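Local coordinates for porin (Rhodobacter capsulatus, PDB 2POR), which forms channels, as a homotrimer in the outer membrane, that let small hydrophilic solutes of up to about 0.6 kDa diffuse passively across, at residues 103-111 with 165-173; 76-84 with 149-157. All blocks are in the same frame, centred on the assembly; numbering follows the deposited sequence. Where two conformers were deposited one is given.

Contact 1 (103-111 with 165-173); sequences PYLTGDERL and LGYEKIDSP. With CA (calcium ion), chain B.
The carboxylate of Glu168 takes three hydrogen bonds from the loop 103-111. Its OE2 accepts Leu105 N at 3.0 Å and its OE1 accepts Thr106 N, also at 3.0 Å; both amides come from above the carboxylate plane. Thr106 OG1 donates to the same OE1 at 2.9 Å, on the anti side and close to the plane. Glu168 CG stands anti to its carbonyl carbon (chi1 -48°), and the extended chain beyond carries the acid inward to the loop. OE2 also lies at the ring edge of Tyr104 and close to Glu185 OE2. Residues 103-111 belong to the long segment that follows helix 78-83, folds into the 16-stranded porin barrel and is fastened here to the inner side of its wall; a type I' turn from Gly107 to Arg110 presents Asp108 OD2 to the calcium ion. Replacing Glu168 by alanine is likely to leave two buried loop amides and the Thr106 hydroxyl without this acceptor. Farther along the strand, Ile170 CD1 packs on Leu105 CG at 3.9 Å, while Thr106 CG2 sits 3.5 Å from Lys169 O. Arg110 bends back, its NE giving Leu105 O a nearly straight bond of 2.7 Å, and lays CG against Ile170 CD1.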
loop_
_atom_site.group_PDB
_atom_site.type_symbol
_atom_site.label_atom_id
_atom_site.label_comp_id
_atom_site.label_asym_id
_atom_site.label_seq_id
_atom_site.Cartn_x
_atom_site.Cartn_y
_atom_site.Cartn_z
ATOM N N PRO A 103 15.476 3.462 25.649
ATOM C CA PRO A 103 15.180 4.835 25.243
ATOM C C PRO A 103 16.323 5.508 24.532
ATOM O O PRO A 103 16.991 6.389 25.094
ATOM C CB PRO A 103 14.770 5.514 26.550
ATOM C CG PRO A 103 15.590 4.799 27.600
ATOM C CD PRO A 103 15.565 3.362 27.123
ATOM N N TYR A 104 16.597 5.106 23.287
ATOM C CA TYR A 104 17.666 5.751 22.562
ATOM C C TYR A 104 17.176 7.125 22.126
ATOM O O TYR A 104 16.003 7.319 21.818
ATOM C CB TYR A 104 18.088 4.924 21.321
ATOM C CG TYR A 104 18.633 3.554 21.743
ATOM C CD1 TYR A 104 19.911 3.462 22.245
ATOM C CD2 TYR A 104 17.857 2.406 21.619
ATOM C CE1 TYR A 104 20.398 2.217 22.620
ATOM C CE2 TYR A 104 18.352 1.163 21.991
ATOM C CZ TYR A 104 19.627 1.099 22.491
ATOM O OH TYR A 104 20.166 -0.079 22.917
ATOM N N LEU A 105 18.117 8.059 22.111
ATOM C CA LEU A 105 17.833 9.421 21.718
ATOM C C LEU A 105 17.676 9.591 20.214
ATOM O O LEU A 105 16.870 10.420 19.793
ATOM C CB LEU A 105 18.970 10.359 22.263
ATOM C CG LEU A 105 18.883 11.919 22.060
ATOM C CD1 LEU A 105 17.703 12.458 22.870
ATOM C CD2 LEU A 105 20.168 12.590 22.504
ATOM N N THR A 106 18.417 8.878 19.331
ATOM C CA THR A 106 18.373 9.161 17.895
ATOM C C THR A 106 17.966 7.925 17.070
ATOM O O THR A 106 17.842 6.833 17.647
ATOM C CB THR A 106 19.774 9.730 17.397
ATOM O OG1 THR A 106 20.711 8.641 17.374
ATOM C CG2 THR A 106 20.289 10.924 18.267
ATOM N N GLY A 107 17.759 8.109 15.751
ATOM C CA GLY A 107 17.445 7.050 14.796
ATOM C C GLY A 107 16.090 6.508 15.123
ATOM O O GLY A 107 15.362 7.049 15.962
ATOM N N ASP A 108 15.723 5.475 14.386
ATOM C CA ASP A 108 14.464 4.782 14.587
ATOM C C ASP A 108 13.266 5.744 14.658
ATOM O O ASP A 108 12.503 5.803 15.637
ATOM C CB ASP A 108 14.512 3.968 15.871
ATOM C CG ASP A 108 13.430 2.906 15.971
ATOM O OD1 ASP A 108 12.794 2.579 14.971
ATOM O OD2 ASP A 108 13.232 2.337 17.053
ATOM N N GLU A 109 13.225 6.536 13.578
ATOM C CA GLU A 109 12.144 7.468 13.272
ATOM C C GLU A 109 12.129 8.742 14.129
ATOM O O GLU A 109 11.113 9.433 14.147
ATOM C CB GLU A 109 10.780 6.790 13.418
ATOM C CG GLU A 109 10.597 5.589 12.515
ATOM C CD GLU A 109 9.233 4.971 12.689
ATOM O OE1 GLU A 109 9.005 4.380 13.742
ATOM O OE2 GLU A 109 8.412 5.118 11.782
ATOM N N ARG A 110 13.200 9.112 14.837
ATOM C CA ARG A 110 13.298 10.404 15.547
ATOM C C ARG A 110 13.194 11.546 14.529
ATOM O O ARG A 110 12.367 12.453 14.679
ATOM C CB ARG A 110 14.636 10.506 16.311
ATOM C CG ARG A 110 14.852 11.790 17.127
ATOM C CD ARG A 110 13.785 11.791 18.251
ATOM N NE ARG A 110 14.204 10.865 19.295
ATOM C CZ ARG A 110 13.419 10.111 20.058
ATOM N NH1 ARG A 110 12.116 10.163 19.903
ATOM N NH2 ARG A 110 13.915 9.319 21.008
ATOM N N LEU A 111 13.974 11.535 13.452
ATOM C CA LEU A 111 13.910 12.551 12.432
ATOM C C LEU A 111 13.553 12.041 11.051
ATOM O O LEU A 111 13.383 12.826 10.109
ATOM C CB LEU A 111 15.239 13.252 12.386
ATOM C CG LEU A 111 15.573 14.127 13.576
ATOM C CD1 LEU A 111 16.953 14.681 13.487
ATOM C CD2 LEU A 111 14.614 15.281 13.569
ATOM N N LEU A 165 29.588 0.932 24.409
ATOM C CA LEU A 165 29.167 2.268 24.746
ATOM C C LEU A 165 28.800 3.029 23.515
ATOM O O LEU A 165 29.234 2.747 22.406
ATOM C CB LEU A 165 30.245 3.033 25.501
ATOM C CG LEU A 165 31.616 3.419 25.024
ATOM C CD1 LEU A 165 31.739 4.943 25.010
ATOM C CD2 LEU A 165 32.659 2.857 26.001
ATOM N N GLY A 166 27.917 3.980 23.730
ATOM C CA GLY A 166 27.403 4.769 22.648
ATOM C C GLY A 166 27.219 6.196 23.118
ATOM O O GLY A 166 27.120 6.464 24.316
ATOM N N TYR A 167 27.227 7.081 22.166
ATOM C CA TYR A 167 27.055 8.456 22.432
ATOM C C TYR A 167 26.217 8.941 21.286
ATOM O O TYR A 167 26.540 8.847 20.103
ATOM C CB TYR A 167 28.390 9.081 22.448
ATOM C CG TYR A 167 28.224 10.555 22.611
ATOM C CD1 TYR A 167 27.848 11.096 23.831
ATOM C CD2 TYR A 167 28.405 11.328 21.486
ATOM C CE1 TYR A 167 27.648 12.462 23.900
ATOM C CE2 TYR A 167 28.201 12.689 21.550
ATOM C CZ TYR A 167 27.824 13.238 22.757
ATOM O OH TYR A 167 27.606 14.599 22.792
ATOM N N GLU A 168 25.179 9.624 21.713
ATOM C CA GLU A 168 24.186 10.167 20.815
ATOM C C GLU A 168 23.917 11.651 21.050
ATOM O O GLU A 168 23.904 12.105 22.202
ATOM C CB GLU A 168 22.894 9.446 21.018
ATOM C CG GLU A 168 22.884 7.918 21.063
ATOM C CD GLU A 168 21.469 7.397 21.020
ATOM O OE1 GLU A 168 20.874 7.365 19.948
ATOM O OE2 GLU A 168 20.932 7.012 22.038
ATOM N N LYS A 169 23.672 12.413 20.006
ATOM C CA LYS A 169 23.290 13.801 20.185
ATOM C C LYS A 169 22.341 14.353 19.124
ATOM O O LYS A 169 22.265 13.845 17.991
ATOM C CB LYS A 169 24.535 14.639 20.246
ATOM C CG LYS A 169 25.309 14.589 18.983
ATOM C CD LYS A 169 26.298 15.669 19.201
ATOM C CE LYS A 169 26.382 16.383 17.870
ATOM N NZ LYS A 169 27.017 17.679 18.061
ATOM N N ILE A 170 21.517 15.356 19.509
ATOM C CA ILE A 170 20.625 16.069 18.581
ATOM C C ILE A 170 20.976 17.565 18.689
ATOM O O ILE A 170 20.993 18.134 19.773
ATOM C CB ILE A 170 19.099 15.864 18.912
ATOM C CG1 ILE A 170 18.683 14.383 18.921
ATOM C CG2 ILE A 170 18.305 16.647 17.856
ATOM C CD1 ILE A 170 17.221 14.133 19.278
ATOM N N ASP A 171 21.385 18.186 17.606
ATOM C CA ASP A 171 21.613 19.601 17.492
ATOM C C ASP A 171 20.377 20.293 16.996
ATOM O O ASP A 171 19.835 19.995 15.931
ATOM C CB ASP A 171 22.689 19.929 16.509
ATOM C CG ASP A 171 24.033 19.384 16.942
ATOM O OD1 ASP A 171 24.256 19.205 18.145
ATOM O OD2 ASP A 171 24.840 19.126 16.053
ATOM N N SER A 172 19.966 21.255 17.812
ATOM C CA SER A 172 18.788 22.060 17.583
ATOM C C SER A 172 19.047 23.063 16.491
ATOM O O SER A 172 20.116 23.664 16.491
ATOM C CB SER A 172 18.420 22.834 18.825
ATOM O OG SER A 172 17.255 23.564 18.490
ATOM N N PRO A 173 18.133 23.355 15.572
ATOM C CA PRO A 173 18.305 24.442 14.635
ATOM C C PRO A 173 18.142 25.763 15.385
ATOM O O PRO A 173 18.674 26.739 14.880
ATOM C CB PRO A 173 17.253 24.223 13.597
ATOM C CG PRO A 173 16.114 23.680 14.401
ATOM C CD PRO A 173 16.778 22.835 15.515
HETATM CA CA CA B . 13.986 1.870 19.115
HETATM O O HOH W 1 12.870 -0.158 19.322
HETATM O O HOH W 2 14.663 1.230 21.200
HETATM O O HOH W 3 14.356 4.155 19.840
HETATM O O HOH W 4 11.892 2.394 20.103
#

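Contact 2 (76-84 with 149-157); sequences LGASEALFG and EMAVAAAYT. With CA (calcium ion), chain B.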
loop_
_atom_site.group_PDB
_atom_site.type_symbol
_atom_site.label_atom_id
_atom_site.label_comp_id
_atom_site.label_asym_id
_atom_site.label_seq_id
_atom_site.Cartn_x
_atom_site.Cartn_y
_atom_site.Cartn_z
ATOM N N LEU A 76 18.159 2.401 12.148
ATOM C CA LEU A 76 18.372 2.547 13.558
ATOM C C LEU A 76 19.503 3.490 13.759
ATOM O O LEU A 76 20.260 3.752 12.832
ATOM C CB LEU A 76 18.749 1.243 14.208
ATOM C CG LEU A 76 17.696 0.155 14.066
ATOM C CD1 LEU A 76 18.263 -1.097 14.681
ATOM C CD2 LEU A 76 16.362 0.554 14.724
ATOM N N GLY A 77 19.633 4.098 14.932
ATOM C CA GLY A 77 20.813 4.903 15.155
ATOM C C GLY A 77 21.929 3.951 15.618
ATOM O O GLY A 77 21.622 2.798 15.961
ATOM N N ALA A 78 23.186 4.405 15.664
ATOM C CA ALA A 78 24.350 3.580 16.007
ATOM C C ALA A 78 24.263 2.780 17.278
ATOM O O ALA A 78 24.542 1.576 17.269
ATOM C CB ALA A 78 25.529 4.455 16.096
ATOM N N SER A 79 23.809 3.337 18.409
ATOM C CA SER A 79 23.676 2.580 19.631
ATOM C C SER A 79 22.623 1.495 19.562
ATOM O O SER A 79 22.884 0.362 19.980
ATOM C CB SER A 79 23.338 3.500 20.807
ATOM O OG SER A 79 24.284 4.557 20.836
ATOM N N GLU A 80 21.422 1.772 19.053
ATOM C CA GLU A 80 20.384 0.774 18.961
ATOM C C GLU A 80 20.848 -0.340 18.002
ATOM O O GLU A 80 20.593 -1.492 18.338
ATOM C CB GLU A 80 19.134 1.417 18.433
ATOM C CG GLU A 80 18.004 0.433 18.583
ATOM C CD GLU A 80 16.598 0.956 18.430
ATOM O OE1 GLU A 80 16.370 2.157 18.335
ATOM O OE2 GLU A 80 15.663 0.163 18.475
ATOM N N ALA A 81 21.521 0.007 16.895
ATOM C CA ALA A 81 22.058 -0.931 15.897
ATOM C C ALA A 81 22.984 -1.941 16.612
ATOM O O ALA A 81 22.907 -3.143 16.328
ATOM C CB ALA A 81 22.861 -0.183 14.836
ATOM N N LEU A 82 23.799 -1.552 17.599
ATOM C CA LEU A 82 24.616 -2.519 18.321
ATOM C C LEU A 82 23.983 -3.135 19.542
ATOM O O LEU A 82 24.234 -4.320 19.765
ATOM C CB LEU A 82 25.956 -1.893 18.741
ATOM C CG LEU A 82 26.783 -1.271 17.627
ATOM C CD1 LEU A 82 28.168 -0.926 18.117
ATOM C CD2 LEU A 82 26.849 -2.230 16.470
ATOM N N PHE A 83 23.122 -2.493 20.367
ATOM C CA PHE A 83 22.678 -3.100 21.630
ATOM C C PHE A 83 21.246 -3.550 21.672
ATOM O O PHE A 83 20.904 -4.316 22.574
ATOM C CB PHE A 83 22.928 -2.133 22.833
ATOM C CG PHE A 83 24.337 -1.523 22.793
ATOM C CD1 PHE A 83 25.458 -2.342 22.705
ATOM C CD2 PHE A 83 24.500 -0.146 22.787
ATOM C CE1 PHE A 83 26.701 -1.773 22.603
ATOM C CE2 PHE A 83 25.748 0.411 22.684
ATOM C CZ PHE A 83 26.844 -0.406 22.587
ATOM N N GLY A 84 20.399 -3.133 20.704
ATOM C CA GLY A 84 19.012 -3.565 20.673
ATOM C C GLY A 84 18.155 -3.160 21.876
ATOM O O GLY A 84 18.419 -2.171 22.566
ATOM N N GLU A 149 20.608 14.740 13.949
ATOM C CA GLU A 149 20.999 13.774 14.961
ATOM C C GLU A 149 22.270 13.083 14.503
ATOM O O GLU A 149 22.569 13.125 13.296
ATOM C CB GLU A 149 19.937 12.729 15.174
ATOM C CG GLU A 149 19.540 11.986 13.892
ATOM C CD GLU A 149 18.391 11.017 14.020
ATOM O OE1 GLU A 149 17.772 10.932 15.086
ATOM O OE2 GLU A 149 18.103 10.349 13.022
ATOM N N MET A 150 22.994 12.527 15.466
ATOM C CA MET A 150 24.243 11.797 15.197
ATOM C C MET A 150 24.521 10.879 16.346
ATOM O O MET A 150 24.179 11.194 17.485
ATOM C CB MET A 150 25.488 12.639 15.139
ATOM C CG MET A 150 25.586 13.573 13.988
ATOM S SD MET A 150 26.478 15.039 14.547
ATOM C CE MET A 150 26.714 15.707 12.918
ATOM N N ALA A 151 25.178 9.744 16.126
ATOM C CA ALA A 151 25.535 8.856 17.221
ATOM C C ALA A 151 26.714 8.001 16.745
ATOM O O ALA A 151 26.992 7.893 15.523
ATOM C CB ALA A 151 24.400 7.930 17.581
ATOM N N VAL A 152 27.456 7.514 17.719
ATOM C CA VAL A 152 28.594 6.640 17.462
ATOM C C VAL A 152 28.506 5.587 18.579
ATOM O O VAL A 152 28.042 5.876 19.694
ATOM C CB VAL A 152 29.989 7.454 17.483
ATOM C CG1 VAL A 152 30.015 8.493 16.370
ATOM C CG2 VAL A 152 30.199 8.134 18.826
ATOM N N ALA A 153 28.846 4.315 18.328
ATOM C CA ALA A 153 28.828 3.289 19.367
ATOM C C ALA A 153 29.889 2.219 19.039
ATOM O O ALA A 153 30.237 2.043 17.856
ATOM C CB ALA A 153 27.450 2.637 19.431
ATOM N N ALA A 154 30.424 1.529 20.029
ATOM C CA ALA A 154 31.399 0.467 19.805
ATOM C C ALA A 154 31.082 -0.641 20.754
ATOM O O ALA A 154 30.532 -0.398 21.825
ATOM C CB ALA A 154 32.789 0.914 20.094
ATOM N N ALA A 155 31.334 -1.896 20.406
ATOM C CA ALA A 155 31.070 -3.000 21.306
ATOM C C ALA A 155 32.209 -4.013 21.136
ATOM O O ALA A 155 32.931 -4.045 20.131
ATOM C CB ALA A 155 29.759 -3.718 20.962
ATOM N N TYR A 156 32.360 -4.824 22.153
ATOM C CA TYR A 156 33.351 -5.859 22.185
ATOM C C TYR A 156 32.761 -7.099 22.852
ATOM O O TYR A 156 32.198 -7.076 23.955
ATOM C CB TYR A 156 34.556 -5.293 22.931
ATOM C CG TYR A 156 35.691 -6.309 23.046
ATOM C CD1 TYR A 156 36.390 -6.696 21.909
ATOM C CD2 TYR A 156 35.977 -6.875 24.291
ATOM C CE1 TYR A 156 37.372 -7.661 22.028
ATOM C CE2 TYR A 156 36.962 -7.838 24.412
ATOM C CZ TYR A 156 37.647 -8.223 23.270
ATOM O OH TYR A 156 38.623 -9.202 23.366
ATOM N N THR A 157 32.852 -8.219 22.146
ATOM C CA THR A 157 32.383 -9.467 22.693
ATOM C C THR A 157 33.572 -10.283 23.211
ATOM O O THR A 157 34.600 -10.377 22.543
ATOM C CB THR A 157 31.638 -10.205 21.598
ATOM O OG1 THR A 157 30.703 -9.270 21.062
ATOM C CG2 THR A 157 30.914 -11.444 22.124
HETATM CA CA CA B . 13.986 1.870 19.115
HETATM O O HOH W 1 12.870 -0.158 19.322
HETATM O O HOH W 2 14.663 1.230 21.200
HETATM O O HOH W 3 14.356 4.155 19.840
HETATM O O HOH W 4 11.892 2.394 20.103
#
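Helix 78-83 runs almost along strand 149-157, with 29° between their directions and 7.1 Å between their axes at closest approach, and no hydrogen bond joins the two. Small side chains make this closeness possible. Ala78 CB rests on the strand backbone beside Ala151 O and meets Ala151 CB at 3.9 Å. Two residues on, the methyl of Ala153 presses against the helix backbone, 3.8 Å from Ser79 CA and equally near Ala78 O. Ser79 OG passes over the same methyl, but its hydrogen bond goes to Glu185 of the barrel wall. Leu82 points its side chain at the strand: with CG anti to the carbonyl carbon (chi1 -55°), it sets CD1 3.6 Å from Ala153 O and also against the methyls of Ala153 and Ala155. Such a short helix lying against the inner wall belongs to the segment that, in porins, folds into the barrel and narrows the pore; Ala151, Ala153 and Ala155 point inward to it, while Val152 and Ala154 between them point away to the outer side. Phe83 reaches the strand by the rim of its ring. Its CZ lies 3.8 Å from Ala154 O, in the ring plane, and CE1 meets Ala155 CB at 4.0 Å, while Leu82 CB covers part of one ring face. Gly77 occupies the N-cap position and Gly84 leaves the helix with positive phi, a conformation that glycine adopts easily. On a side of the helix that does not touch the strand, Glu80 extends to the calcium ion and grips it with both carboxylate oxygens, OE1 and OE2 each at 2.5 Å; Asp108 and four waters complete the shell.

Both contacts are buried, and both lay parts of the same long inward-folded segment on neighbouring antiparallel strands, 161-171 and 148-158, which pair through Lys169 N and Met150 O. Their chemistry differs. In contact 1 an irregular loop without internal helical bonding has two of its amides met by one wall carboxylate; in contact 2 the helix bonds the amides of its second half to its own carbonyls and meets the wall through methyls and a ring edge. The two are tied together by a probable hydrogen bond from Tyr104 OH to Gly84 O (2.7 Å), by Glu149, which packs on Thr106 and Arg110 and accepts Gly107 N, and by their common calcium ion.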